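Local coordinates for protein putative glucarate dehydratase (Pseudomonas fluorescens, PDB 4IT1) that probably dehydrates D-glucarate to 5-dehydro-4-deoxy-D-glucarate as a magnesium-dependent member of the mandelate racemase/muconate lactonizing enzyme family, at residues A[93-98]-A[131-136]; A[169-174]-A[372-377]; A[298-303]-A[333-338]. One frame throughout, in Å; residues are numbered along the deposited sequence.

Contact 1. Residues A[93-98]-A[131-136]; sequences FNLNQL and NAYSAF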
loop_
_atom_site.group_PDB
_atom_site.type_symbol
_atom_site.label_atom_id
_atom_site.label_comp_id
_atom_site.label_asym_id
_atom_site.label_seq_id
_atom_site.Cartn_x
_atom_site.Cartn_y
_atom_site.Cartn_z
ATOM N N PHE A 93 -16.675 -0.491 -7.027
ATOM C CA PHE A 93 -15.751 -1.071 -6.058
ATOM C C PHE A 93 -14.633 -1.815 -6.768
ATOM O O PHE A 93 -13.519 -1.916 -6.247
ATOM C CB PHE A 93 -16.487 -2.013 -5.101
ATOM C CG PHE A 93 -17.347 -1.298 -4.101
ATOM C CD1 PHE A 93 -16.819 -0.889 -2.883
ATOM C CD2 PHE A 93 -18.679 -1.015 -4.384
ATOM C CE1 PHE A 93 -17.607 -0.217 -1.964
ATOM C CE2 PHE A 93 -19.471 -0.343 -3.470
ATOM C CZ PHE A 93 -18.935 0.055 -2.256
ATOM N N ASN A 94 -14.940 -2.332 -7.959
ATOM C CA ASN A 94 -13.969 -3.068 -8.759
ATOM C C ASN A 94 -12.976 -2.126 -9.432
ATOM O O ASN A 94 -13.045 -1.884 -10.637
ATOM C CB ASN A 94 -14.674 -3.951 -9.790
ATOM C CG ASN A 94 -13.817 -5.118 -10.245
ATOM O OD1 ASN A 94 -12.593 -5.114 -10.094
ATOM N ND2 ASN A 94 -14.460 -6.124 -10.813
ATOM N N LEU A 95 -12.060 -1.592 -8.628
ATOM C CA LEU A 95 -11.024 -0.688 -9.105
ATOM C C LEU A 95 -9.929 -1.416 -9.887
ATOM O O LEU A 95 -9.274 -0.815 -10.734
ATOM C CB LEU A 95 -10.422 0.091 -7.939
ATOM C CG LEU A 95 -11.223 1.277 -7.400
ATOM C CD1 LEU A 95 -10.721 1.658 -6.025
ATOM C CD2 LEU A 95 -11.139 2.471 -8.333
ATOM N N ASN A 96 -9.736 -2.704 -9.602
ATOM C CA ASN A 96 -8.815 -3.533 -10.385
ATOM C C ASN A 96 -9.260 -3.704 -11.845
ATOM O O ASN A 96 -8.423 -3.757 -12.752
ATOM C CB ASN A 96 -8.598 -4.894 -9.716
ATOM C CG ASN A 96 -7.732 -4.800 -8.469
ATOM O OD1 ASN A 96 -6.970 -3.846 -8.297
ATOM N ND2 ASN A 96 -7.852 -5.787 -7.585
ATOM N N GLN A 97 -10.575 -3.795 -12.054
ATOM C CA GLN A 97 -11.177 -3.730 -13.388
ATOM C C GLN A 97 -10.845 -2.380 -14.022
ATOM O O GLN A 97 -10.302 -2.334 -15.124
ATOM C CB GLN A 97 -12.697 -3.923 -13.305
ATOM C CG GLN A 97 -13.464 -3.757 -14.611
ATOM C CD GLN A 97 -13.576 -5.048 -15.396
ATOM O OE1 GLN A 97 -12.643 -5.453 -16.099
ATOM N NE2 GLN A 97 -14.731 -5.701 -15.289
ATOM N N LEU A 98 -11.155 -1.293 -13.312
ATOM C CA LEU A 98 -10.842 0.065 -13.776
ATOM C C LEU A 98 -9.380 0.248 -14.214
ATOM O O LEU A 98 -9.111 0.963 -15.182
ATOM C CB LEU A 98 -11.203 1.120 -12.722
ATOM C CG LEU A 98 -10.712 2.550 -13.009
ATOM C CD1 LEU A 98 -11.428 3.156 -14.209
ATOM C CD2 LEU A 98 -10.835 3.477 -11.813
ATOM N N ASN A 131 -2.048 8.792 -14.505
ATOM C CA ASN A 131 -2.866 10.002 -14.530
ATOM C C ASN A 131 -4.341 9.707 -14.781
ATOM O O ASN A 131 -5.217 10.267 -14.116
ATOM C CB ASN A 131 -2.357 10.981 -15.584
ATOM C CG ASN A 131 -0.955 11.457 -15.305
ATOM O OD1 ASN A 131 -0.311 11.009 -14.355
ATOM N ND2 ASN A 131 -0.470 12.377 -16.128
ATOM N N ALA A 132 -4.604 8.820 -15.738
ATOM C CA ALA A 132 -5.973 8.462 -16.097
ATOM C C ALA A 132 -6.654 7.601 -15.029
ATOM O O ALA A 132 -7.848 7.764 -14.765
ATOM C CB ALA A 132 -6.006 7.765 -17.451
ATOM N N TYR A 133 -5.902 6.683 -14.424
ATOM C CA TYR A 133 -6.434 5.878 -13.327
ATOM C C TYR A 133 -6.786 6.787 -12.152
ATOM O O TYR A 133 -7.916 6.767 -11.669
ATOM C CB TYR A 133 -5.462 4.767 -12.909
ATOM C CG TYR A 133 -5.994 3.882 -11.797
ATOM C CD1 TYR A 133 -6.979 2.923 -12.047
ATOM C CD2 TYR A 133 -5.517 4.011 -10.488
ATOM C CE1 TYR A 133 -7.470 2.119 -11.029
ATOM C CE2 TYR A 133 -6.000 3.213 -9.463
ATOM C CZ TYR A 133 -6.976 2.270 -9.736
ATOM O OH TYR A 133 -7.458 1.474 -8.717
ATOM N N SER A 134 -5.832 7.615 -11.737
ATOM C CA SER A 134 -6.037 8.548 -10.630
ATOM C C SER A 134 -7.257 9.453 -10.818
ATOM O O SER A 134 -7.969 9.743 -9.853
ATOM C CB SER A 134 -4.797 9.407 -10.421
ATOM O OG SER A 134 -5.062 10.493 -9.544
ATOM N N ALA A 135 -7.482 9.905 -12.051
ATOM C CA ALA A 135 -8.586 10.817 -12.360
ATOM C C ALA A 135 -9.941 10.219 -11.960
ATOM O O ALA A 135 -10.756 10.881 -11.302
ATOM C CB ALA A 135 -8.572 11.184 -13.836
ATOM N N PHE A 136 -10.150 8.960 -12.339
ATOM C CA PHE A 136 -11.394 8.261 -12.068
ATOM C C PHE A 136 -11.426 7.560 -10.704
ATOM O O PHE A 136 -12.484 7.493 -10.072
ATOM C CB PHE A 136 -11.710 7.286 -13.202
ATOM C CG PHE A 136 -11.972 7.966 -14.518
ATOM C CD1 PHE A 136 -12.992 8.909 -14.640
ATOM C CD2 PHE A 136 -11.200 7.673 -15.636
ATOM C CE1 PHE A 136 -13.236 9.544 -15.850
ATOM C CE2 PHE A 136 -11.441 8.302 -16.851
ATOM C CZ PHE A 136 -12.460 9.239 -16.958
#
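Tyr-133 reaches across to the start of helix 95-107, its phenol end and one ring flank met by two leucines of that helix. Leu-95 crosses the tyrosine side chain at about a right angle and touches its phenolic end, CB lying 3.4 Å from Tyr-133 OH. The carbonyl of the same leucine sits at the ring edge, in plane, with Leu-95 O 3.5 Å from Tyr-133 CE1. Leu-98, one helical turn on, approaches the ring at a slant, and its CD2 rests 3.7 Å from Tyr-133 CE1. The tyrosine gets there because CG is anti to its backbone N (chi1 -178°), which carries the ring out from helix 128-148. Both helices belong to the N-terminal domain of the family, and the contact joins the first turn of one to the flank of the other. That first turn is capped by Asn-94, whose OD1 accepts from Gln-97 N at 3.1 Å; the donor stands above the side-chain carbonyl plane. Phe-136 comes nearest through its CB, 4.1 Å from Leu-98 CD2, while its ring leads away to pack on Val-83 and Leu-87. Arg-99 makes a cation-pi contact with Tyr-133, and Asn-96 ND2 donates to backbone oxygens of the second subunit.

Contact 2. Residues A[169-174]-A[372-377]; sequences YLFFKY and YPWQEP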
loop_
_atom_site.group_PDB
_atom_site.type_symbol
_atom_site.label_atom_id
_atom_site.label_comp_id
_atom_site.label_asym_id
_atom_site.label_seq_id
_atom_site.Cartn_x
_atom_site.Cartn_y
_atom_site.Cartn_z
ATOM N N TYR A 169 2.510 29.085 -0.837
ATOM C CA TYR A 169 3.340 28.915 -2.038
ATOM C C TYR A 169 3.579 30.256 -2.741
ATOM O O TYR A 169 2.708 30.758 -3.452
ATOM C CB TYR A 169 2.740 27.878 -3.006
ATOM C CG TYR A 169 3.794 26.946 -3.621
ATOM C CD1 TYR A 169 5.023 27.443 -4.082
ATOM C CD2 TYR A 169 3.564 25.571 -3.727
ATOM C CE1 TYR A 169 5.985 26.602 -4.616
ATOM C CE2 TYR A 169 4.526 24.722 -4.271
ATOM C CZ TYR A 169 5.732 25.246 -4.715
ATOM O OH TYR A 169 6.694 24.420 -5.255
ATOM N N LEU A 170 4.766 30.821 -2.523
ATOM C CA LEU A 170 5.150 32.118 -3.065
ATOM C C LEU A 170 5.819 32.036 -4.440
ATOM O O LEU A 170 6.654 31.155 -4.690
ATOM C CB LEU A 170 6.133 32.814 -2.124
ATOM C CG LEU A 170 5.816 33.038 -0.648
ATOM C CD1 LEU A 170 6.887 33.949 -0.055
ATOM C CD2 LEU A 170 4.428 33.628 -0.470
ATOM N N PHE A 171 5.481 33.000 -5.296
ATOM C CA PHE A 171 6.021 33.107 -6.647
ATOM C C PHE A 171 6.528 34.510 -6.909
ATOM O O PHE A 171 5.958 35.484 -6.417
ATOM C CB PHE A 171 4.925 32.841 -7.673
ATOM C CG PHE A 171 4.538 31.406 -7.792
ATOM C CD1 PHE A 171 3.608 30.846 -6.924
ATOM C CD2 PHE A 171 5.082 30.610 -8.798
ATOM C CE1 PHE A 171 3.234 29.516 -7.044
ATOM C CE2 PHE A 171 4.711 29.279 -8.925
ATOM C CZ PHE A 171 3.788 28.728 -8.045
ATOM N N PHE A 172 7.588 34.614 -7.701
ATOM C CA PHE A 172 7.871 35.864 -8.380
ATOM C C PHE A 172 6.860 35.988 -9.519
ATOM O O PHE A 172 6.417 34.978 -10.079
ATOM C CB PHE A 172 9.303 35.902 -8.890
ATOM C CG PHE A 172 10.328 35.817 -7.797
ATOM C CD1 PHE A 172 10.703 36.953 -7.085
ATOM C CD2 PHE A 172 10.913 34.600 -7.462
ATOM C CE1 PHE A 172 11.650 36.882 -6.067
ATOM C CE2 PHE A 172 11.864 34.523 -6.450
ATOM C CZ PHE A 172 12.232 35.665 -5.750
ATOM N N LYS A 173 6.451 37.218 -9.817
ATOM C CA LYS A 173 5.481 37.468 -10.878
ATOM C C LYS A 173 5.667 38.858 -11.469
ATOM O O LYS A 173 6.249 39.738 -10.827
ATOM C CB LYS A 173 4.034 37.265 -10.378
ATOM C CG LYS A 173 3.524 38.312 -9.382
ATOM C CD LYS A 173 2.166 37.937 -8.790
ATOM C CE LYS A 173 1.018 38.104 -9.782
ATOM N NZ LYS A 173 0.829 39.520 -10.220
ATOM N N TYR A 174 5.200 39.035 -12.705
ATOM C CA TYR A 174 5.084 40.362 -13.309
ATOM C C TYR A 174 3.767 40.977 -12.849
ATOM O O TYR A 174 2.867 40.259 -12.399
ATOM C CB TYR A 174 5.116 40.295 -14.847
ATOM C CG TYR A 174 6.447 39.888 -15.458
ATOM C CD1 TYR A 174 7.659 40.346 -14.931
ATOM C CD2 TYR A 174 6.491 39.072 -16.589
ATOM C CE1 TYR A 174 8.872 39.977 -15.496
ATOM C CE2 TYR A 174 7.702 38.702 -17.165
ATOM C CZ TYR A 174 8.889 39.155 -16.615
ATOM O OH TYR A 174 10.092 38.792 -17.178
ATOM N N TYR A 372 -3.846 27.041 -4.215
ATOM C CA TYR A 372 -5.192 27.580 -3.958
ATOM C C TYR A 372 -5.332 29.085 -3.707
ATOM O O TYR A 372 -6.279 29.688 -4.204
ATOM C CB TYR A 372 -5.853 26.791 -2.833
ATOM C CG TYR A 372 -7.336 26.595 -3.002
ATOM C CD1 TYR A 372 -7.848 25.834 -4.060
ATOM C CD2 TYR A 372 -8.236 27.143 -2.085
ATOM C CE1 TYR A 372 -9.214 25.644 -4.207
ATOM C CE2 TYR A 372 -9.602 26.956 -2.219
ATOM C CZ TYR A 372 -10.088 26.211 -3.277
ATOM O OH TYR A 372 -11.447 26.032 -3.396
ATOM N N PRO A 373 -4.408 29.696 -2.932
ATOM C CA PRO A 373 -4.382 31.159 -2.829
ATOM C C PRO A 373 -4.369 31.928 -4.160
ATOM O O PRO A 373 -4.756 33.105 -4.194
ATOM C CB PRO A 373 -3.074 31.444 -2.062
ATOM C CG PRO A 373 -2.605 30.137 -1.520
ATOM C CD PRO A 373 -3.619 29.079 -1.853
ATOM N N TRP A 374 -3.920 31.281 -5.235
ATOM C CA TRP A 374 -3.790 31.952 -6.535
ATOM C C TRP A 374 -5.079 31.941 -7.330
ATOM O O TRP A 374 -5.339 32.872 -8.093
ATOM C CB TRP A 374 -2.638 31.355 -7.349
ATOM C CG TRP A 374 -1.330 31.594 -6.690
ATOM C CD1 TRP A 374 -0.568 30.679 -6.032
ATOM C CD2 TRP A 374 -0.643 32.849 -6.577
ATOM N NE1 TRP A 374 0.572 31.276 -5.533
ATOM C CE2 TRP A 374 0.550 32.608 -5.858
ATOM C CE3 TRP A 374 -0.911 34.148 -7.030
ATOM C CZ2 TRP A 374 1.480 33.625 -5.574
ATOM C CZ3 TRP A 374 0.014 35.158 -6.748
ATOM C CH2 TRP A 374 1.190 34.890 -6.019
ATOM N N GLN A 375 -5.873 30.884 -7.150
ATOM C CA GLN A 375 -7.159 30.757 -7.830
ATOM C C GLN A 375 -8.099 31.894 -7.438
ATOM O O GLN A 375 -8.227 32.231 -6.256
ATOM C CB GLN A 375 -7.787 29.384 -7.574
ATOM C CG GLN A 375 -7.562 28.378 -8.696
ATOM C CD GLN A 375 -6.127 28.349 -9.207
ATOM O OE1 GLN A 375 -5.827 28.891 -10.273
ATOM N NE2 GLN A 375 -5.233 27.727 -8.445
ATOM N N GLU A 376 -8.725 32.493 -8.447
ATOM C CA GLU A 376 -9.535 33.690 -8.255
ATOM C C GLU A 376 -10.850 33.392 -7.536
ATOM O O GLU A 376 -11.501 32.380 -7.824
ATOM C CB GLU A 376 -9.770 34.410 -9.591
ATOM C CG GLU A 376 -8.523 35.089 -10.158
ATOM C CD GLU A 376 -8.118 36.363 -9.420
ATOM O OE1 GLU A 376 -7.103 36.980 -9.806
ATOM O OE2 GLU A 376 -8.804 36.763 -8.457
ATOM N N PRO A 377 -11.235 34.273 -6.587
ATOM C CA PRO A 377 -12.435 34.142 -5.758
ATOM C C PRO A 377 -13.684 33.671 -6.506
ATOM O O PRO A 377 -14.464 32.896 -5.959
ATOM C CB PRO A 377 -12.644 35.565 -5.234
ATOM C CG PRO A 377 -11.266 36.118 -5.125
ATOM C CD PRO A 377 -10.444 35.461 -6.202
#
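Pro-373 leads into Trp-374, which meets Tyr-169, Phe-171 and Lys-173; the proline CB points toward 169-174, and its side chain also packs on Met-203. At Trp-374, CG lies anti to the carbonyl carbon (chi1 -65°), and the indole extends to the backbone of Tyr-169. Its NE1 donates to Tyr-169 O at 3.0 Å, with an N-H...O angle of 151°; the oxygen lies in the indole plane and the donor nearly along the C=O axis. Phe-171 turns its edge toward the indole face in an offset edge-to-face pair, planes at 83° and centroids 5.1 Å apart, with Phe-171 CD1 3.4 Å from Trp-374 NE1. At the six-membered end of the indole, Lys-173 CD approaches CZ3 of Trp-374 to 4.1 Å. The lysine chain then bends so that NZ binds Gly-188 O, Tyr-174 O and the carboxylate of Asp-185. Past the tryptophan, Gln-375 O accepts from Lys-386 NZ. Tyr-169 OH is hydrogen-bonded to Lys-215 NZ, the predicted proton acceptor, and its side chain lies about 3 Å from that of the magnesium ligand Asp-243; with Phe-171 about 4 Å from a tartrate, probably a crystallisation molecule, this places the arrangement beside the active site of the enolase-superfamily barrel.

Contact 3. Residues A[298-303]-A[333-338]; sequences DEFRRS and DTFGLG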
loop_
_atom_site.group_PDB
_atom_site.type_symbol
_atom_site.label_atom_id
_atom_site.label_comp_id
_atom_site.label_asym_id
_atom_site.label_seq_id
_atom_site.Cartn_x
_atom_site.Cartn_y
_atom_site.Cartn_z
ATOM N N ASP A 298 9.248 3.117 -10.023
ATOM C CA ASP A 298 10.560 2.717 -10.537
ATOM C C ASP A 298 11.623 3.738 -10.165
ATOM O O ASP A 298 12.726 3.377 -9.770
ATOM C CB ASP A 298 10.513 2.524 -12.056
ATOM C CG ASP A 298 9.496 1.485 -12.476
ATOM O OD1 ASP A 298 9.520 0.361 -11.928
ATOM O OD2 ASP A 298 8.668 1.792 -13.357
ATOM N N GLU A 299 11.278 5.013 -10.277
ATOM C CA GLU A 299 12.166 6.090 -9.846
ATOM C C GLU A 299 12.472 5.999 -8.346
ATOM O O GLU A 299 13.604 6.278 -7.921
ATOM C CB GLU A 299 11.572 7.451 -10.221
ATOM C CG GLU A 299 11.514 7.682 -11.732
ATOM C CD GLU A 299 10.840 8.993 -12.126
ATOM O OE1 GLU A 299 10.644 9.220 -13.342
ATOM O OE2 GLU A 299 10.497 9.799 -11.230
ATOM N N PHE A 300 11.470 5.592 -7.559
ATOM C CA PHE A 300 11.632 5.410 -6.113
ATOM C C PHE A 300 12.733 4.378 -5.841
ATOM O O PHE A 300 13.639 4.641 -5.052
ATOM C CB PHE A 300 10.304 4.995 -5.462
ATOM C CG PHE A 300 10.389 4.743 -3.968
ATOM C CD1 PHE A 300 10.841 3.517 -3.469
ATOM C CD2 PHE A 300 9.989 5.721 -3.058
ATOM C CE1 PHE A 300 10.914 3.287 -2.104
ATOM C CE2 PHE A 300 10.053 5.496 -1.689
ATOM C CZ PHE A 300 10.516 4.278 -1.211
ATOM N N ARG A 301 12.649 3.229 -6.520
ATOM C CA ARG A 301 13.632 2.143 -6.424
ATOM C C ARG A 301 15.043 2.617 -6.769
ATOM O O ARG A 301 16.006 2.298 -6.066
ATOM C CB ARG A 301 13.223 0.967 -7.348
ATOM C CG ARG A 301 14.170 -0.240 -7.359
ATOM C CD ARG A 301 13.775 -1.336 -8.354
ATOM N NE ARG A 301 13.881 -0.863 -9.739
ATOM C CZ ARG A 301 12.853 -0.549 -10.536
ATOM N NH1 ARG A 301 11.593 -0.668 -10.119
ATOM N NH2 ARG A 301 13.083 -0.116 -11.770
ATOM N N ARG A 302 15.169 3.358 -7.864
ATOM C CA ARG A 302 16.479 3.838 -8.296
ATOM C C ARG A 302 17.000 4.912 -7.333
ATOM O O ARG A 302 18.200 4.999 -7.093
ATOM C CB ARG A 302 16.443 4.345 -9.747
ATOM C CG ARG A 302 16.170 3.245 -10.780
ATOM C CD ARG A 302 16.474 3.678 -12.215
ATOM N NE ARG A 302 15.534 4.675 -12.737
ATOM C CZ ARG A 302 14.367 4.408 -13.334
ATOM N NH1 ARG A 302 13.949 3.156 -13.511
ATOM N NH2 ARG A 302 13.613 5.409 -13.767
ATOM N N SER A 303 16.099 5.711 -6.768
ATOM C CA SER A 303 16.515 6.740 -5.806
ATOM C C SER A 303 17.064 6.104 -4.544
ATOM O O SER A 303 18.096 6.520 -4.025
ATOM C CB SER A 303 15.359 7.661 -5.430
ATOM O OG SER A 303 15.830 8.726 -4.629
ATOM N N ASP A 333 8.181 5.446 4.586
ATOM C CA ASP A 333 8.371 5.054 5.981
ATOM C C ASP A 333 9.353 3.892 6.070
ATOM O O ASP A 333 10.216 3.871 6.940
ATOM C CB ASP A 333 7.039 4.664 6.628
ATOM C CG ASP A 333 7.182 4.309 8.112
ATOM O OD1 ASP A 333 7.355 5.226 8.939
ATOM O OD2 ASP A 333 7.114 3.110 8.451
ATOM N N THR A 334 9.223 2.943 5.150
ATOM C CA THR A 334 10.047 1.743 5.146
ATOM C C THR A 334 11.504 2.060 4.835
ATOM O O THR A 334 12.416 1.437 5.390
ATOM C CB THR A 334 9.487 0.719 4.159
ATOM O OG1 THR A 334 8.182 0.339 4.596
ATOM C CG2 THR A 334 10.356 -0.517 4.073
ATOM N N PHE A 335 11.717 3.050 3.974
ATOM C CA PHE A 335 13.061 3.381 3.517
ATOM C C PHE A 335 13.588 4.643 4.167
ATOM O O PHE A 335 14.612 5.170 3.761
ATOM C CB PHE A 335 13.111 3.454 1.983
ATOM C CG PHE A 335 12.989 2.109 1.320
ATOM C CD1 PHE A 335 11.736 1.585 0.996
ATOM C CD2 PHE A 335 14.126 1.349 1.043
ATOM C CE1 PHE A 335 11.622 0.333 0.399
ATOM C CE2 PHE A 335 14.021 0.094 0.452
ATOM C CZ PHE A 335 12.767 -0.412 0.127
ATOM N N GLY A 336 12.889 5.107 5.198
ATOM C CA GLY A 336 13.368 6.216 6.011
ATOM C C GLY A 336 13.310 7.558 5.317
ATOM O O GLY A 336 14.150 8.414 5.561
ATOM N N LEU A 337 12.310 7.751 4.463
ATOM C CA LEU A 337 12.170 9.013 3.732
ATOM C C LEU A 337 10.990 9.792 4.289
ATOM O O LEU A 337 9.976 9.199 4.662
ATOM C CB LEU A 337 11.952 8.753 2.231
ATOM C CG LEU A 337 12.919 7.836 1.466
ATOM C CD1 LEU A 337 12.482 7.706 0.014
ATOM C CD2 LEU A 337 14.372 8.305 1.544
ATOM N N GLY A 338 11.113 11.115 4.340
ATOM C CA GLY A 338 9.978 11.968 4.699
ATOM C C GLY A 338 8.949 11.995 3.576
ATOM O O GLY A 338 9.308 11.856 2.406
#
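Phe-300 buries more surface here than any other residue, 70 Å², and meets Phe-335 and Leu-337, which give 30 Å² each. The two phenylalanine rings form an offset edge-to-face pair: the edge of Phe-300 is turned to the face of Phe-335, with planes at 79° and centroids 5.5 Å apart. The closest atoms are Phe-300 CE1 and Phe-335 CD1, at 3.6 Å. On the other side of the Phe-300 tip, the Leu-337 side chain comes from the opposite direction and sets its CD1 3.7 Å from Phe-300 CE2. The aromatic ring therefore ends between a ring and a methyl group. Its position follows from chi1 of 178°, CG anti to the backbone N, which sends the ring out from helix 297-306 toward the end of helix 322-334.

Both helices belong to the C-terminal barrel domain, where helix 322-334 runs out at Phe-335 and the chain turns through Gly-336, at positive phi, into strand 338-341. Phe-300 also packs on Leu-328, Met-331 and Cys-332 of helix 322-334, and Leu-337 on Cys-332. An alanine at Phe-300 would remove the ring and is likely to leave the face of Phe-335 and the CD1 methyl of Leu-337 without their shared partner, opening a gap between the helices. Within 298-303, Arg-301 NH1 forms a salt bridge 2.9 Å long with Asp-298 OD1, which lies in the guanidinium plane and uses its anti lone pair. The same NH1 donates to Thr-334 O of the second subunit, and the Phe-335 ring meets Phe-335 of that subunit with planes at about 10°.

How the contacts relate
Contact 1 lies in the N-terminal domain and contact 3 in the barrel domain, their centres 24 Å apart and nearest atoms about 11 Å apart, yet both reach the second subunit. Contact 2 touches no other chain; its centre is 31 Å from that of each of the others, on the opposite side of the chain's centre. In sequence, contact 1 closes before contact 2 opens, while both segments of contact 3 fall between 169-174 and 372-377. Proximity to the catalytic centre separates them too: the Tyr-169 side chain is about 5 Å from the magnesium ion, Phe-300 is about 12 Å from the metal ligand Asn-291 (side chain to side chain), and contact 1 is remote from the annotated sites.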